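Local structure of putative NAD(P)H-dependent FMN-containing oxidoreductase YwqN (Bacillus subtilis, 1RLI) at residues C72-A78 with V115-I121; F109-S114 with F145-S149. The protein probably acts as an FMN-containing oxidoreductase that uses NADH or NADPH as its electron donor. All blocks are in the same frame, centred on the assembly; numbering follows the deposited sequence.

Contact 1: C72-A78 with V115-I121; sequences CHILIFA and VKQAYVI
Lys116 reaches back to Cys72 at the entrance to two parallel strands, its NZ giving a hydrogen bond of 2.7 Å to Cys72 O from above the carbonyl plane. The chain is extended to CE, its CD passing Leu75 CD1, and bends only at its last torsion (chi4 -61°), which turns the ammonium onto the carbonyl. From there strands 74-78 and 117-121 are laced in the parallel pattern: Gln117 N to His73 O, Leu75 N to Gln117 O at 2.8 Å, Tyr119 N to Leu75 O, Phe77 N to Tyr119 O, and Ile121 N to Phe77 O.

On the face carrying Ile74, Ile76 and Ala78, the Tyr119 ring crosses the Ile74 branch, CE2 lying 3.8 Å from CG2, and Ile121 CD1 meets Ile76 CG2 equally closely. On the other face Phe77 presents its ring edge to Tyr119 O, in plane, with CD2 3.7 Å away. At the start of the pair, Gln117 OE1 sits 3.7 Å from His73 CE1, the amide and imidazole planes 29° apart; His73 also belongs to a platinum site with Lys5.

Further out, strand 6-10 pairs with the far edge of 74-78, and Lys179 N bonds Tyr119 OH. Lys116 NZ also bonds Leu70 O, so this buried ammonium is probably stabilised by carbonyls at the C-terminal end of helix 62-70 and in its link to strand 74-80, an inner strand of the flavodoxin-like sheet.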
loop_
_atom_site.group_PDB
_atom_site.type_symbol
_atom_site.label_atom_id
_atom_site.label_comp_id
_atom_site.label_asym_id
_atom_site.label_seq_id
_atom_site.Cartn_x
_atom_site.Cartn_y
_atom_site.Cartn_z
ATOM N N CYS D 72 30.086 -0.874 -2.009
ATOM C CA CYS D 72 29.321 -2.115 -2.099
ATOM C C CYS D 72 28.242 -2.095 -3.175
ATOM O O CYS D 72 27.487 -1.123 -3.311
ATOM C CB CYS D 72 28.697 -2.439 -0.735
ATOM S SG CYS D 72 29.904 -2.679 0.580
ATOM N N HIS D 73 28.173 -3.175 -3.944
ATOM C CA HIS D 73 27.190 -3.267 -5.017
ATOM C C HIS D 73 25.815 -3.692 -4.508
ATOM O O HIS D 73 24.789 -3.343 -5.094
ATOM C CB HIS D 73 27.654 -4.276 -6.076
ATOM C CG HIS D 73 26.770 -4.329 -7.282
ATOM N ND1 HIS D 73 26.221 -5.501 -7.753
ATOM C CD2 HIS D 73 26.344 -3.352 -8.117
ATOM C CE1 HIS D 73 25.496 -5.246 -8.827
ATOM N NE2 HIS D 73 25.554 -3.949 -9.070
ATOM N N ILE D 74 25.808 -4.466 -3.428
ATOM C CA ILE D 74 24.556 -4.965 -2.861
ATOM C C ILE D 74 24.367 -4.382 -1.474
ATOM O O ILE D 74 25.262 -4.453 -0.627
ATOM C CB ILE D 74 24.563 -6.505 -2.743
ATOM C CG1 ILE D 74 24.606 -7.131 -4.142
ATOM C CG2 ILE D 74 23.336 -6.969 -1.965
ATOM C CD1 ILE D 74 24.878 -8.658 -4.123
ATOM N N LEU D 75 23.202 -3.801 -1.233
ATOM C CA LEU D 75 22.933 -3.224 0.084
ATOM C C LEU D 75 21.730 -3.895 0.729
ATOM O O LEU D 75 20.662 -3.952 0.113
ATOM C CB LEU D 75 22.642 -1.727 -0.028
ATOM C CG LEU D 75 23.673 -0.831 -0.718
ATOM C CD1 LEU D 75 23.193 0.635 -0.616
ATOM C CD2 LEU D 75 25.036 -1.006 -0.067
ATOM N N ILE D 76 21.900 -4.375 1.962
ATOM C CA ILE D 76 20.809 -5.000 2.708
ATOM C C ILE D 76 20.452 -4.112 3.890
ATOM O O ILE D 76 21.264 -3.888 4.781
ATOM C CB ILE D 76 21.196 -6.411 3.224
ATOM C CG1 ILE D 76 21.505 -7.299 2.020
ATOM C CG2 ILE D 76 20.041 -7.012 4.037
ATOM C CD1 ILE D 76 22.046 -8.678 2.355
ATOM N N PHE D 77 19.231 -3.583 3.874
ATOM C CA PHE D 77 18.776 -2.702 4.950
ATOM C C PHE D 77 18.017 -3.577 5.906
ATOM O O PHE D 77 16.995 -4.145 5.539
ATOM C CB PHE D 77 17.870 -1.622 4.370
ATOM C CG PHE D 77 18.595 -0.648 3.498
ATOM C CD1 PHE D 77 19.120 0.523 4.029
ATOM C CD2 PHE D 77 18.806 -0.929 2.149
ATOM C CE1 PHE D 77 19.848 1.399 3.220
ATOM C CE2 PHE D 77 19.530 -0.060 1.348
ATOM C CZ PHE D 77 20.051 1.107 1.892
ATOM N N ALA D 78 18.518 -3.694 7.130
ATOM C CA ALA D 78 17.879 -4.543 8.130
ATOM C C ALA D 78 17.322 -3.683 9.244
ATOM O O ALA D 78 18.044 -2.881 9.841
ATOM C CB ALA D 78 18.895 -5.544 8.684
ATOM N N VAL D 115 23.219 2.292 -9.407
ATOM C CA VAL D 115 23.563 0.990 -9.967
ATOM C C VAL D 115 23.600 -0.098 -8.893
ATOM O O VAL D 115 23.956 -1.242 -9.172
ATOM C CB VAL D 115 24.932 1.006 -10.737
ATOM C CG1 VAL D 115 24.851 1.976 -11.905
ATOM C CG2 VAL D 115 26.078 1.363 -9.805
ATOM N N LYS D 116 23.198 0.241 -7.669
ATOM C CA LYS D 116 23.214 -0.748 -6.591
ATOM C C LYS D 116 21.914 -1.534 -6.491
ATOM O O LYS D 116 20.882 -1.103 -6.987
ATOM C CB LYS D 116 23.513 -0.073 -5.244
ATOM C CG LYS D 116 24.872 0.642 -5.220
ATOM C CD LYS D 116 25.215 1.225 -3.865
ATOM C CE LYS D 116 26.491 2.084 -3.933
ATOM N NZ LYS D 116 27.701 1.307 -4.373
ATOM N N GLN D 117 21.991 -2.710 -5.875
ATOM C CA GLN D 117 20.836 -3.580 -5.676
ATOM C C GLN D 117 20.496 -3.508 -4.198
ATOM O O GLN D 117 21.384 -3.621 -3.354
ATOM C CB GLN D 117 21.183 -5.022 -6.051
ATOM C CG GLN D 117 21.540 -5.171 -7.521
ATOM C CD GLN D 117 21.910 -6.586 -7.884
ATOM O OE1 GLN D 117 22.790 -7.188 -7.268
ATOM N NE2 GLN D 117 21.244 -7.128 -8.895
ATOM N N ALA D 118 19.215 -3.334 -3.893
ATOM C CA ALA D 118 18.786 -3.214 -2.503
ATOM C C ALA D 118 17.857 -4.330 -2.061
ATOM O O ALA D 118 17.036 -4.795 -2.843
ATOM C CB ALA D 118 18.070 -1.868 -2.305
ATOM N N TYR D 119 17.990 -4.719 -0.791
ATOM C CA TYR D 119 17.159 -5.747 -0.158
ATOM C C TYR D 119 16.764 -5.206 1.195
ATOM O O TYR D 119 17.471 -4.361 1.761
ATOM C CB TYR D 119 17.933 -7.038 0.094
ATOM C CG TYR D 119 18.310 -7.773 -1.164
ATOM C CD1 TYR D 119 17.532 -8.838 -1.636
ATOM C CD2 TYR D 119 19.456 -7.412 -1.879
ATOM C CE1 TYR D 119 17.898 -9.534 -2.798
ATOM C CE2 TYR D 119 19.829 -8.104 -3.041
ATOM C CZ TYR D 119 19.048 -9.162 -3.486
ATOM O OH TYR D 119 19.447 -9.857 -4.617
ATOM N N VAL D 120 15.654 -5.707 1.733
ATOM C CA VAL D 120 15.184 -5.269 3.046
ATOM C C VAL D 120 14.845 -6.464 3.942
ATOM O O VAL D 120 14.237 -7.426 3.488
ATOM C CB VAL D 120 13.896 -4.398 2.926
ATOM C CG1 VAL D 120 13.317 -4.112 4.319
ATOM C CG2 VAL D 120 14.212 -3.064 2.196
ATOM N N ILE D 121 15.246 -6.392 5.208
ATOM C CA ILE D 121 14.901 -7.419 6.198
ATOM C C ILE D 121 14.249 -6.607 7.322
ATOM O O ILE D 121 14.886 -5.711 7.878
ATOM C CB ILE D 121 16.147 -8.140 6.773
ATOM C CG1 ILE D 121 16.824 -8.958 5.668
ATOM C CG2 ILE D 121 15.733 -9.037 7.928
ATOM C CD1 ILE D 121 18.148 -9.539 6.079
#

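Contact 2: F109-S114 with F145-S149; sequences FKQQMS and FMGMS
Met146 sets its terminal methyl in the angle where Phe109 and Met113 meet, and this is the tight half of the contact. Met146 CE lies 3.7 Å from Met113 CB and equally far from Phe109 CE2, approaching the ring obliquely. Met146 bends at both outer torsions (chi2 -62°, chi3 -72°), which curls the thioether over toward helix 109-114 instead of letting it run straight on. Met113 CG in turn lies over one face of the Phe109 ring, offset toward its rim, so ring and thioethers form one apolar cluster. Met113 and Met148 lie side by side and point the same way, with Met113 CE 4.1 Å from Met148 SD, while Met148 CG presses against Met113 O at 3.1 Å.

Helix 133-146 ends here in a Schellman motif: Gly147 takes the positive phi (76°) that lets the chain leave the helix and head into strand 149-157, the last strand of the flavodoxin-like sheet. Trp97 of helix 97-100 packs on both Met113 and Met146, and Trp83 of the second subunit also touches Met146.

Toward Ser114 and Gly147 the packing gives way to polar backbone. Ser114 CA makes a CH···O contact with Met146 O, but Ser114 O and Gly147 O, both acceptors, come within 3.0 Å of each other, their C=O bonds turned obliquely, with no proton between them to bond. A water donates to Ser114 O at 2.8 Å and accepts from Ser149 N, bridging the segments on this more open side. Ser114 OG turns back to its own helix and bonds Gln111 O at 2.6 Å.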
loop_
_atom_site.group_PDB
_atom_site.type_symbol
_atom_site.label_atom_id
_atom_site.label_comp_id
_atom_site.label_asym_id
_atom_site.label_seq_id
_atom_site.Cartn_x
_atom_site.Cartn_y
_atom_site.Cartn_z
ATOM N N PHE D 109 27.279 10.638 -5.861
ATOM C CA PHE D 109 26.399 9.855 -5.001
ATOM C C PHE D 109 25.154 9.303 -5.690
ATOM O O PHE D 109 24.894 8.106 -5.637
ATOM C CB PHE D 109 25.990 10.701 -3.781
ATOM C CG PHE D 109 25.201 9.941 -2.743
ATOM C CD1 PHE D 109 25.782 8.876 -2.045
ATOM C CD2 PHE D 109 23.878 10.295 -2.453
ATOM C CE1 PHE D 109 25.068 8.176 -1.076
ATOM C CE2 PHE D 109 23.156 9.590 -1.481
ATOM C CZ PHE D 109 23.758 8.533 -0.794
ATOM N N LYS D 110 24.377 10.169 -6.326
ATOM C CA LYS D 110 23.161 9.715 -6.987
ATOM C C LYS D 110 23.477 8.624 -8.012
ATOM O O LYS D 110 22.875 7.560 -7.991
ATOM C CB LYS D 110 22.457 10.885 -7.687
ATOM C CG LYS D 110 21.021 10.558 -8.091
ATOM C CD LYS D 110 20.293 11.765 -8.679
ATOM C CE LYS D 110 20.731 12.063 -10.108
ATOM N NZ LYS D 110 19.878 13.123 -10.714
ATOM N N GLN D 111 24.416 8.895 -8.911
ATOM C CA GLN D 111 24.779 7.917 -9.940
ATOM C C GLN D 111 25.292 6.618 -9.323
ATOM O O GLN D 111 24.875 5.525 -9.731
ATOM C CB GLN D 111 25.841 8.502 -10.881
ATOM C CG GLN D 111 25.999 7.771 -12.219
ATOM C CD GLN D 111 26.482 6.344 -12.069
ATOM O OE1 GLN D 111 27.506 6.079 -11.430
ATOM N NE2 GLN D 111 25.750 5.410 -12.669
ATOM N N GLN D 112 26.190 6.732 -8.347
ATOM C CA GLN D 112 26.739 5.555 -7.683
ATOM C C GLN D 112 25.649 4.704 -7.022
ATOM O O GLN D 112 25.667 3.472 -7.107
ATOM C CB GLN D 112 27.767 5.961 -6.619
ATOM C CG GLN D 112 29.094 6.460 -7.161
ATOM C CD GLN D 112 29.943 7.060 -6.066
ATOM O OE1 GLN D 112 29.560 8.055 -5.453
ATOM N NE2 GLN D 112 31.099 6.459 -5.803
ATOM N N MET D 113 24.704 5.346 -6.341
ATOM C CA MET D 113 23.641 4.576 -5.700
ATOM C C MET D 113 22.718 3.928 -6.744
ATOM O O MET D 113 22.212 2.824 -6.525
ATOM C CB MET D 113 22.805 5.472 -4.776
ATOM C CG MET D 113 23.551 5.987 -3.545
ATOM S SD MET D 113 24.017 4.705 -2.348
ATOM C CE MET D 113 22.530 4.633 -1.321
ATOM N N SER D 114 22.524 4.605 -7.878
ATOM C CA SER D 114 21.628 4.110 -8.926
ATOM C C SER D 114 21.974 2.757 -9.537
ATOM O O SER D 114 21.102 2.137 -10.143
ATOM C CB SER D 114 21.493 5.147 -10.056
ATOM O OG SER D 114 22.634 5.129 -10.917
ATOM N N PHE D 145 13.318 6.133 -6.163
ATOM C CA PHE D 145 13.750 7.523 -6.280
ATOM C C PHE D 145 15.256 7.578 -6.561
ATOM O O PHE D 145 15.730 8.421 -7.333
ATOM C CB PHE D 145 13.411 8.267 -4.984
ATOM C CG PHE D 145 13.892 9.700 -4.958
ATOM C CD1 PHE D 145 13.117 10.723 -5.497
ATOM C CD2 PHE D 145 15.152 10.008 -4.447
ATOM C CE1 PHE D 145 13.600 12.051 -5.534
ATOM C CE2 PHE D 145 15.644 11.322 -4.479
ATOM C CZ PHE D 145 14.863 12.343 -5.025
ATOM N N MET D 146 15.997 6.670 -5.931
ATOM C CA MET D 146 17.442 6.592 -6.070
ATOM C C MET D 146 17.842 5.766 -7.287
ATOM O O MET D 146 19.021 5.675 -7.602
ATOM C CB MET D 146 18.072 5.981 -4.812
ATOM C CG MET D 146 17.911 6.800 -3.534
ATOM S SD MET D 146 18.682 8.442 -3.574
ATOM C CE MET D 146 20.462 8.032 -3.492
ATOM N N GLY D 147 16.864 5.170 -7.963
ATOM C CA GLY D 147 17.154 4.354 -9.133
ATOM C C GLY D 147 17.707 2.991 -8.781
ATOM O O GLY D 147 18.166 2.239 -9.646
ATOM N N MET D 148 17.658 2.663 -7.499
ATOM C CA MET D 148 18.154 1.391 -6.999
ATOM C C MET D 148 17.136 0.277 -7.228
ATOM O O MET D 148 15.950 0.469 -6.998
ATOM C CB MET D 148 18.425 1.528 -5.501
ATOM C CG MET D 148 19.388 2.680 -5.171
ATOM S SD MET D 148 19.356 3.162 -3.432
ATOM C CE MET D 148 19.981 1.592 -2.696
ATOM N N SER D 149 17.606 -0.884 -7.674
ATOM C CA SER D 149 16.714 -2.011 -7.898
ATOM C C SER D 149 16.386 -2.691 -6.562
ATOM O O SER D 149 17.275 -3.113 -5.837
ATOM C CB SER D 149 17.367 -3.025 -8.838
ATOM O OG SER D 149 17.637 -2.425 -10.090
HETATM O O HOH W 1 20.089 -0.395 -9.575
#

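How the contacts relate
The centres of contacts 1 and 2 lie 11 Å apart, on the same side of the chain's centre. Along the sequence their segments alternate: 72-78, then 109-114, which leads almost directly into 115-121, and last 145-149. Contact 1 pairs neighbouring strands 74-80 and 117-124; contact 2 joins the helix before the second of these to the turn before strand 149-157, the next one across. The two touch where Ala118 N probably bonds Ser149 O and where Met148 CE packs on Leu75 CD1 and Ala118 CB. Contact 1 thus pairs two strands along most of their length, and contact 2 packs the helix ends leading into strands 117-124 and 149-157 beside where these strands begin, within one FMN-reductase region.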